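Local coordinates for enoyl-CoA hydratase, EchA12_1 (Mycobacterium marinum M, PDB 3QRE), which probably catalyses the reversible hydration of the double bond of enoyl-CoA thioesters in fatty acid metabolism, at residues D29-E34 with P56-G61; V154-A159 with L211-V216; A161-V166 with R199-E204. One frame throughout, in Å; residues are numbered along the deposited sequence.

Contact 1. Residues D29-E34 with P56-G61; sequences DAVLYE and PDLAAG
Val31 and Ala30 lay their methyl groups against the first turns of helix 56-71, each aimed at helix backbone more than at another side chain. CG2 of Val31 reaches in over the turn between Leu58 and Gly61, 3.5 Å from Leu58 O, and is equally close to the carbonyl carbon of Gly61. The isopropyl group is turned with CG1 anti to its backbone N (chi1 176°), which leaves CG2 to enter beside the glycine; because Gly61 has no side chain, strand and helix approach until Val31 CA and Gly61 CA are 4.9 Å apart. Ala30 points its CB at the start of that turn, where it meets Asp57 O at 3.4 Å. Strand 31-35 is an edge strand of the main sheet of this crotonase-like fold, paired antiparallel with strand 40-45, and the helix packs across this N-terminal hairpin. From the helix side, Leu58 does not aim its CB at the strand, yet its branch CD1 bends back to lie 3.5 Å from Ala30 O. The same methyl touches Val31 CG2 more loosely, at 4.3 Å. Asp57 sets its CB beside Ala30 CB at 3.9 Å, while its carboxylate forms salt bridges with Arg47 and Arg50 and takes a weak bond from Leu58 N. Farther along the seam, a water donates weak hydrogen bonds to both Val31 O and Gly61 O, each 3.4 Å long.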
loop_
_atom_site.group_PDB
_atom_site.type_symbol
_atom_site.label_atom_id
_atom_site.label_comp_id
_atom_site.label_asym_id
_atom_site.label_seq_id
_atom_site.Cartn_x
_atom_site.Cartn_y
_atom_site.Cartn_z
ATOM N N ASP A 29 38.780 -4.799 7.554
ATOM C CA ASP A 29 37.886 -3.658 7.883
ATOM C C ASP A 29 36.434 -4.149 8.028
ATOM O O ASP A 29 36.001 -5.035 7.282
ATOM C CB ASP A 29 37.931 -2.561 6.812
ATOM C CG ASP A 29 39.256 -1.783 6.791
ATOM O OD1 ASP A 29 39.624 -1.183 7.831
ATOM O OD2 ASP A 29 39.913 -1.757 5.715
ATOM N N ALA A 30 35.700 -3.572 8.986
ATOM C CA ALA A 30 34.310 -3.959 9.248
ATOM C C ALA A 30 33.420 -3.761 8.014
ATOM O O ALA A 30 32.551 -4.585 7.738
ATOM C CB ALA A 30 33.748 -3.218 10.469
ATOM N N VAL A 31 33.668 -2.690 7.265
ATOM C CA VAL A 31 32.911 -2.383 6.054
ATOM C C VAL A 31 33.878 -2.112 4.893
ATOM O O VAL A 31 34.756 -1.258 5.004
ATOM C CB VAL A 31 31.957 -1.153 6.283
ATOM C CG1 VAL A 31 31.231 -0.770 5.010
ATOM C CG2 VAL A 31 30.957 -1.433 7.379
ATOM N N LEU A 32 33.714 -2.833 3.787
ATOM C CA LEU A 32 34.525 -2.600 2.591
ATOM C C LEU A 32 33.893 -1.574 1.658
ATOM O O LEU A 32 32.656 -1.477 1.546
ATOM C CB LEU A 32 34.743 -3.903 1.822
ATOM C CG LEU A 32 35.265 -5.088 2.631
ATOM C CD1 LEU A 32 35.192 -6.358 1.800
ATOM C CD2 LEU A 32 36.702 -4.813 3.133
ATOM N N TYR A 33 34.757 -0.827 0.971
ATOM C CA TYR A 33 34.333 0.202 0.051
ATOM C C TYR A 33 35.004 0.047 -1.330
ATOM O O TYR A 33 36.222 -0.010 -1.449
ATOM C CB TYR A 33 34.654 1.563 0.654
ATOM C CG TYR A 33 34.224 2.734 -0.193
ATOM C CD1 TYR A 33 33.064 3.434 0.119
ATOM C CD2 TYR A 33 34.984 3.155 -1.304
ATOM C CE1 TYR A 33 32.646 4.527 -0.640
ATOM C CE2 TYR A 33 34.569 4.248 -2.084
ATOM C CZ TYR A 33 33.385 4.929 -1.736
ATOM O OH TYR A 33 32.933 6.017 -2.448
ATOM N N GLU A 34 34.194 0.022 -2.377
ATOM C CA GLU A 34 34.708 -0.129 -3.728
ATOM C C GLU A 34 33.892 0.701 -4.721
ATOM O O GLU A 34 32.663 0.704 -4.675
ATOM C CB GLU A 34 34.703 -1.610 -4.108
ATOM C CG GLU A 34 35.015 -1.910 -5.560
ATOM C CD GLU A 34 34.819 -3.385 -5.909
ATOM O OE1 GLU A 34 34.816 -4.246 -4.990
ATOM O OE2 GLU A 34 34.665 -3.681 -7.117
ATOM N N PRO A 56 29.122 -1.739 16.774
ATOM C CA PRO A 56 29.724 -0.418 16.658
ATOM C C PRO A 56 30.784 -0.348 15.571
ATOM O O PRO A 56 30.915 0.692 14.927
ATOM C CB PRO A 56 30.333 -0.178 18.047
ATOM C CG PRO A 56 30.375 -1.495 18.699
ATOM C CD PRO A 56 29.251 -2.281 18.140
ATOM N N ASP A 57 31.516 -1.441 15.366
ATOM C CA ASP A 57 32.477 -1.526 14.255
ATOM C C ASP A 57 31.770 -1.399 12.906
ATOM O O ASP A 57 32.217 -0.665 12.022
ATOM C CB ASP A 57 33.339 -2.814 14.307
ATOM C CG ASP A 57 32.495 -4.115 14.321
ATOM O OD1 ASP A 57 33.035 -5.193 13.990
ATOM O OD2 ASP A 57 31.300 -4.075 14.688
ATOM N N LEU A 58 30.657 -2.111 12.779
ATOM C CA LEU A 58 29.890 -2.153 11.550
ATOM C C LEU A 58 29.218 -0.810 11.295
ATOM O O LEU A 58 29.206 -0.339 10.169
ATOM C CB LEU A 58 28.854 -3.261 11.619
ATOM C CG LEU A 58 28.593 -3.856 10.240
ATOM C CD1 LEU A 58 29.784 -4.757 9.808
ATOM C CD2 LEU A 58 27.296 -4.619 10.251
ATOM N N ALA A 59 28.699 -0.199 12.358
ATOM C CA ALA A 59 28.095 1.110 12.286
ATOM C C ALA A 59 29.091 2.157 11.798
ATOM O O ALA A 59 28.834 2.828 10.774
ATOM C CB ALA A 59 27.475 1.518 13.643
ATOM N N ALA A 60 30.224 2.279 12.495
ATOM C CA ALA A 60 31.259 3.250 12.130
ATOM C C ALA A 60 31.785 3.064 10.698
ATOM O O ALA A 60 32.075 4.046 9.986
ATOM C CB ALA A 60 32.408 3.248 13.148
ATOM N N GLY A 61 31.904 1.813 10.269
ATOM C CA GLY A 61 32.363 1.546 8.901
ATOM C C GLY A 61 31.309 2.034 7.927
ATOM O O GLY A 61 31.618 2.737 6.969
HETATM O O HOH W 1 34.611 2.110 5.549
#

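Contact 2. Residues V154-A159 with L211-V216; sequences VRFAAA and LVKEVV
Arg155 NE donates a hydrogen bond of 2.8 Å to Leu211 O. The carbonyl oxygen sits at the edge of the guanidinium, only 6° out of its plane, and a bend at chi3 (-67°) turns NE to it. NH1 of the same group binds Ala149 O and Cys152 O, so backbone carbonyls from two parts of the chain hold the guanidinium. Two residues after Leu211, Lys213 N donates to Arg155 O, and beyond it strands 154-158 and 214-216 run parallel at the end of the six-stranded sheet. Ala157 is bonded through both its N and its O: its N donates to Glu214 O at 3.1 Å, and its O receives Val216 N at 3.0 Å. Ala159 N closes the ladder on Val216 O.

On one face of the sheet, the Phe156 ring lies side by side with the chains of Lys213 and Glu214, all pointing the same way. Its CZ meets Lys213 CE at 3.6 Å, and CE1 meets Glu214 CB at 3.8 Å; the carboxylate plane stands at 90° to the ring. On the other face, Ala157 CB packs against Val212 CG2 at 3.9 Å. The Glu214 carboxylate stays beside the ring edge and pairs with Arg224, while Lys213 NZ goes on to Asp193 of the second subunit. The carbon parts of these chains thus pack alongside the aromatic ring while their ends serve ionic pairs, and the buried arginine probably keeps its charge with carbonyl dipoles as its partners.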
loop_
_atom_site.group_PDB
_atom_site.type_symbol
_atom_site.label_atom_id
_atom_site.label_comp_id
_atom_site.label_asym_id
_atom_site.label_seq_id
_atom_site.Cartn_x
_atom_site.Cartn_y
_atom_site.Cartn_z
ATOM N N VAL A 154 15.887 1.161 -2.896
ATOM C CA VAL A 154 15.453 -0.002 -3.681
ATOM C C VAL A 154 16.141 -1.247 -3.163
ATOM O O VAL A 154 17.334 -1.203 -2.803
ATOM C CB VAL A 154 15.739 0.185 -5.199
ATOM C CG1 VAL A 154 15.209 -0.982 -5.990
ATOM C CG2 VAL A 154 15.107 1.485 -5.721
ATOM N N ARG A 155 15.380 -2.345 -3.103
ATOM C CA ARG A 155 15.880 -3.628 -2.615
ATOM C C ARG A 155 15.765 -4.772 -3.646
ATOM O O ARG A 155 14.688 -5.028 -4.209
ATOM C CB ARG A 155 15.140 -4.025 -1.337
ATOM C CG ARG A 155 15.519 -3.214 -0.075
ATOM C CD ARG A 155 14.381 -3.238 0.972
ATOM N NE ARG A 155 13.183 -2.525 0.493
ATOM C CZ ARG A 155 13.100 -1.204 0.369
ATOM N NH1 ARG A 155 14.115 -0.417 0.723
ATOM N NH2 ARG A 155 12.001 -0.660 -0.098
ATOM N N PHE A 156 16.884 -5.466 -3.867
ATOM C CA PHE A 156 16.899 -6.743 -4.561
ATOM C C PHE A 156 17.221 -7.810 -3.538
ATOM O O PHE A 156 17.971 -7.558 -2.588
ATOM C CB PHE A 156 17.937 -6.757 -5.674
ATOM C CG PHE A 156 17.573 -5.886 -6.833
ATOM C CD1 PHE A 156 16.795 -6.382 -7.862
ATOM C CD2 PHE A 156 17.980 -4.558 -6.872
ATOM C CE1 PHE A 156 16.437 -5.583 -8.936
ATOM C CE2 PHE A 156 17.623 -3.720 -7.953
ATOM C CZ PHE A 156 16.845 -4.238 -8.989
ATOM N N ALA A 157 16.641 -8.992 -3.709
ATOM C CA ALA A 157 16.898 -10.067 -2.779
ATOM C C ALA A 157 17.227 -11.351 -3.520
ATOM O O ALA A 157 16.648 -11.636 -4.582
ATOM C CB ALA A 157 15.712 -10.267 -1.882
ATOM N N ALA A 158 18.151 -12.120 -2.947
ATOM C CA ALA A 158 18.444 -13.456 -3.428
ATOM C C ALA A 158 17.293 -14.380 -3.072
ATOM O O ALA A 158 16.745 -14.289 -1.966
ATOM C CB ALA A 158 19.752 -13.963 -2.817
ATOM N N ALA A 159 16.942 -15.267 -4.007
ATOM C CA ALA A 159 15.998 -16.353 -3.779
ATOM C C ALA A 159 16.340 -17.152 -2.518
ATOM O O ALA A 159 17.497 -17.473 -2.281
ATOM C CB ALA A 159 15.932 -17.291 -5.033
ATOM N N LEU A 211 7.961 -5.529 0.016
ATOM C CA LEU A 211 9.163 -5.188 0.777
ATOM C C LEU A 211 10.412 -5.262 -0.106
ATOM O O LEU A 211 11.460 -4.768 0.255
ATOM C CB LEU A 211 9.292 -6.101 1.991
ATOM C CG LEU A 211 8.274 -5.762 3.079
ATOM C CD1 LEU A 211 8.273 -6.801 4.192
ATOM C CD2 LEU A 211 8.507 -4.316 3.637
ATOM N N VAL A 212 10.275 -5.872 -1.273
ATOM C CA VAL A 212 11.404 -6.123 -2.150
ATOM C C VAL A 212 10.948 -5.892 -3.585
ATOM O O VAL A 212 9.828 -6.238 -3.932
ATOM C CB VAL A 212 11.920 -7.589 -1.919
ATOM C CG1 VAL A 212 12.364 -8.251 -3.187
ATOM C CG2 VAL A 212 13.025 -7.607 -0.874
ATOM N N LYS A 213 11.799 -5.300 -4.417
ATOM C CA LYS A 213 11.403 -4.982 -5.796
ATOM C C LYS A 213 11.409 -6.244 -6.668
ATOM O O LYS A 213 10.549 -6.406 -7.560
ATOM C CB LYS A 213 12.319 -3.910 -6.398
ATOM C CG LYS A 213 12.463 -3.948 -7.929
ATOM C CD LYS A 213 13.440 -2.878 -8.443
ATOM C CE LYS A 213 13.656 -2.947 -9.973
ATOM N NZ LYS A 213 12.378 -2.782 -10.726
ATOM N N GLU A 214 12.364 -7.137 -6.406
ATOM C CA GLU A 214 12.599 -8.251 -7.307
ATOM C C GLU A 214 13.482 -9.293 -6.644
ATOM O O GLU A 214 14.484 -8.948 -5.972
ATOM C CB GLU A 214 13.257 -7.711 -8.572
ATOM C CG GLU A 214 13.387 -8.653 -9.741
ATOM C CD GLU A 214 14.070 -7.981 -10.929
ATOM O OE1 GLU A 214 13.566 -6.931 -11.407
ATOM O OE2 GLU A 214 15.114 -8.501 -11.383
ATOM N N VAL A 215 13.086 -10.561 -6.810
ATOM C CA VAL A 215 13.891 -11.707 -6.369
ATOM C C VAL A 215 14.690 -12.284 -7.548
ATOM O O VAL A 215 14.123 -12.610 -8.590
ATOM C CB VAL A 215 13.001 -12.832 -5.755
ATOM C CG1 VAL A 215 13.861 -14.017 -5.280
ATOM C CG2 VAL A 215 12.160 -12.284 -4.614
ATOM N N VAL A 216 15.998 -12.403 -7.387
ATOM C CA VAL A 216 16.828 -13.076 -8.396
ATOM C C VAL A 216 17.576 -14.253 -7.756
ATOM O O VAL A 216 17.605 -14.364 -6.520
ATOM C CB VAL A 216 17.863 -12.112 -9.058
ATOM C CG1 VAL A 216 17.165 -11.009 -9.823
ATOM C CG2 VAL A 216 18.815 -11.542 -8.026
#

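Contact 3. Residues A161-V166 with R199-E204; sequences AKFAAV and RTFLAE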
loop_
_atom_site.group_PDB
_atom_site.type_symbol
_atom_site.label_atom_id
_atom_site.label_comp_id
_atom_site.label_asym_id
_atom_site.label_seq_id
_atom_site.Cartn_x
_atom_site.Cartn_y
_atom_site.Cartn_z
ATOM N N ALA A 161 16.340 -16.002 0.576
ATOM C CA ALA A 161 16.883 -15.185 1.674
ATOM C C ALA A 161 15.821 -14.986 2.761
ATOM O O ALA A 161 14.669 -14.701 2.450
ATOM C CB ALA A 161 17.388 -13.871 1.165
ATOM N N LYS A 162 16.208 -15.182 4.023
ATOM C CA LYS A 162 15.280 -15.097 5.165
ATOM C C LYS A 162 15.160 -13.693 5.761
ATOM O O LYS A 162 16.173 -13.002 5.975
ATOM C CB LYS A 162 15.676 -16.061 6.291
ATOM C CG LYS A 162 15.705 -17.554 5.886
ATOM C CD LYS A 162 15.171 -18.436 7.020
ATOM C CE LYS A 162 14.943 -19.864 6.550
ATOM N NZ LYS A 162 16.242 -20.585 6.371
ATOM N N PHE A 163 13.918 -13.298 6.045
ATOM C CA PHE A 163 13.638 -12.025 6.697
ATOM C C PHE A 163 12.871 -12.286 7.967
ATOM O O PHE A 163 12.062 -13.214 8.023
ATOM C CB PHE A 163 12.766 -11.135 5.802
ATOM C CG PHE A 163 13.366 -10.828 4.465
ATOM C CD1 PHE A 163 13.825 -9.556 4.183
ATOM C CD2 PHE A 163 13.464 -11.811 3.478
ATOM C CE1 PHE A 163 14.389 -9.254 2.936
ATOM C CE2 PHE A 163 14.020 -11.515 2.245
ATOM C CZ PHE A 163 14.479 -10.230 1.969
ATOM N N ALA A 164 13.114 -11.469 8.983
ATOM C CA ALA A 164 12.299 -11.513 10.196
ATOM C C ALA A 164 12.337 -10.170 10.885
ATOM O O ALA A 164 13.417 -9.608 11.110
ATOM C CB ALA A 164 12.758 -12.607 11.146
ATOM N N ALA A 165 11.154 -9.660 11.201
ATOM C CA ALA A 165 11.011 -8.430 11.971
ATOM C C ALA A 165 11.053 -8.751 13.489
ATOM O O ALA A 165 10.064 -8.574 14.204
ATOM C CB ALA A 165 9.709 -7.699 11.574
ATOM N N VAL A 166 12.203 -9.248 13.951
ATOM C CA VAL A 166 12.436 -9.627 15.359
ATOM C C VAL A 166 13.251 -8.536 16.037
ATOM O O VAL A 166 14.324 -8.170 15.562
ATOM C CB VAL A 166 13.194 -10.974 15.486
ATOM C CG1 VAL A 166 13.619 -11.232 16.919
ATOM C CG2 VAL A 166 12.315 -12.123 15.014
ATOM N N ARG A 199 7.600 -13.552 12.777
ATOM C CA ARG A 199 7.768 -14.735 11.929
ATOM C C ARG A 199 8.816 -14.539 10.840
ATOM O O ARG A 199 9.137 -13.413 10.470
ATOM C CB ARG A 199 6.431 -15.185 11.310
ATOM C CG ARG A 199 5.874 -14.244 10.241
ATOM C CD ARG A 199 4.411 -14.597 9.921
ATOM N NE ARG A 199 3.808 -13.657 8.964
ATOM C CZ ARG A 199 3.993 -13.692 7.641
ATOM N NH1 ARG A 199 4.786 -14.613 7.082
ATOM N NH2 ARG A 199 3.393 -12.794 6.865
ATOM N N THR A 200 9.309 -15.657 10.324
ATOM C CA THR A 200 10.292 -15.691 9.259
ATOM C C THR A 200 9.541 -15.740 7.941
ATOM O O THR A 200 8.587 -16.508 7.767
ATOM C CB THR A 200 11.257 -16.929 9.448
ATOM O OG1 THR A 200 12.176 -16.678 10.539
ATOM C CG2 THR A 200 12.053 -17.210 8.210
ATOM N N PHE A 201 9.925 -14.870 7.024
ATOM C CA PHE A 201 9.408 -14.930 5.649
ATOM C C PHE A 201 10.568 -14.842 4.676
ATOM O O PHE A 201 11.618 -14.243 4.976
ATOM C CB PHE A 201 8.352 -13.848 5.363
ATOM C CG PHE A 201 8.807 -12.456 5.678
ATOM C CD1 PHE A 201 9.150 -11.577 4.653
ATOM C CD2 PHE A 201 8.900 -12.022 7.004
ATOM C CE1 PHE A 201 9.558 -10.270 4.949
ATOM C CE2 PHE A 201 9.316 -10.744 7.308
ATOM C CZ PHE A 201 9.648 -9.856 6.283
ATOM N N LEU A 202 10.380 -15.472 3.528
ATOM C CA LEU A 202 11.440 -15.563 2.539
ATOM C C LEU A 202 11.317 -14.415 1.518
ATOM O O LEU A 202 10.279 -13.715 1.466
ATOM C CB LEU A 202 11.360 -16.920 1.844
ATOM C CG LEU A 202 11.994 -18.181 2.464
ATOM C CD1 LEU A 202 12.300 -18.068 3.954
ATOM C CD2 LEU A 202 11.083 -19.393 2.202
ATOM N N ALA A 203 12.378 -14.238 0.727
ATOM C CA ALA A 203 12.432 -13.237 -0.353
ATOM C C ALA A 203 11.152 -13.161 -1.187
ATOM O O ALA A 203 10.707 -12.067 -1.549
ATOM C CB ALA A 203 13.645 -13.496 -1.277
ATOM N N GLU A 204 10.562 -14.313 -1.487
ATOM C CA GLU A 204 9.415 -14.357 -2.383
ATOM C C GLU A 204 8.150 -13.735 -1.737
ATOM O O GLU A 204 7.425 -12.971 -2.390
ATOM C CB GLU A 204 9.186 -15.799 -2.910
ATOM C CG GLU A 204 10.308 -16.307 -3.917
ATOM C CD GLU A 204 11.670 -16.882 -3.290
ATOM O OE1 GLU A 204 11.855 -17.048 -2.040
ATOM O OE2 GLU A 204 12.578 -17.177 -4.121
HETATM O O HOH W 2 8.556 -10.904 11.186
#
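Phe163 and Phe201 interlock on one face of a short antiparallel ladder, in which strand 200-202 forms an edge of the smaller four-stranded sheet of this crotonase-like fold. The bump is Phe163 CB: it rests over one face of the Phe201 ring, 3.5 Å from the centroid and 19° off the normal, a CH-pi contact. Phe201 can offer that face because its CG stands between the backbone N and the carbonyl carbon (chi1 54°), which folds the ring back over the neighbouring strand. The two rings are nearly parallel, but slid so far apart that they barely overlap. Instead, the Phe163 ring extends the other way along the ladder and fits its CE2 against Ala203 CA at 3.5 Å, at the start of helix 203-208. Beneath the rings the two phenylalanines form a hydrogen-bonded pair, with Phe163 N to Phe201 O at 2.7 Å and Phe201 N to Phe163 O at 2.9 Å.

The opposite face carries Lys162, whose aliphatic chain lies across Thr200 and Leu202, its CD lying 3.6 Å from Thr200 CG2 and its CG alongside Leu202 CD1. Leu202 occupies the N-cap position of the helix. At the far end, where Ala165 centres an inverse gamma turn, a water bridges the chains, accepting from Ala165 N at 2.9 Å and donating to Arg199 O at 2.7 Å.

Overall arrangement
From the N terminus, contact 1 closes first: the chain runs out along strand 31-35, returns on strand 40-45 and enters helix 56-71, which packs back on the first strand. Contacts 2 and 3 come later and are nested. Strand 154-158 leads directly into strand 162-164; the helices that follow return the chain to strand 200-202, closing contact 3, and helix 203-208 then leads to strand 214-216, closing the wider loop of contact 2. Contacts 1 and 2 lie at the two outer strands of the large sheet, centres 23 Å apart. Contact 3 belongs to the small sheet and touches contact 2 through Ala203, packed on Ala158 and Val215.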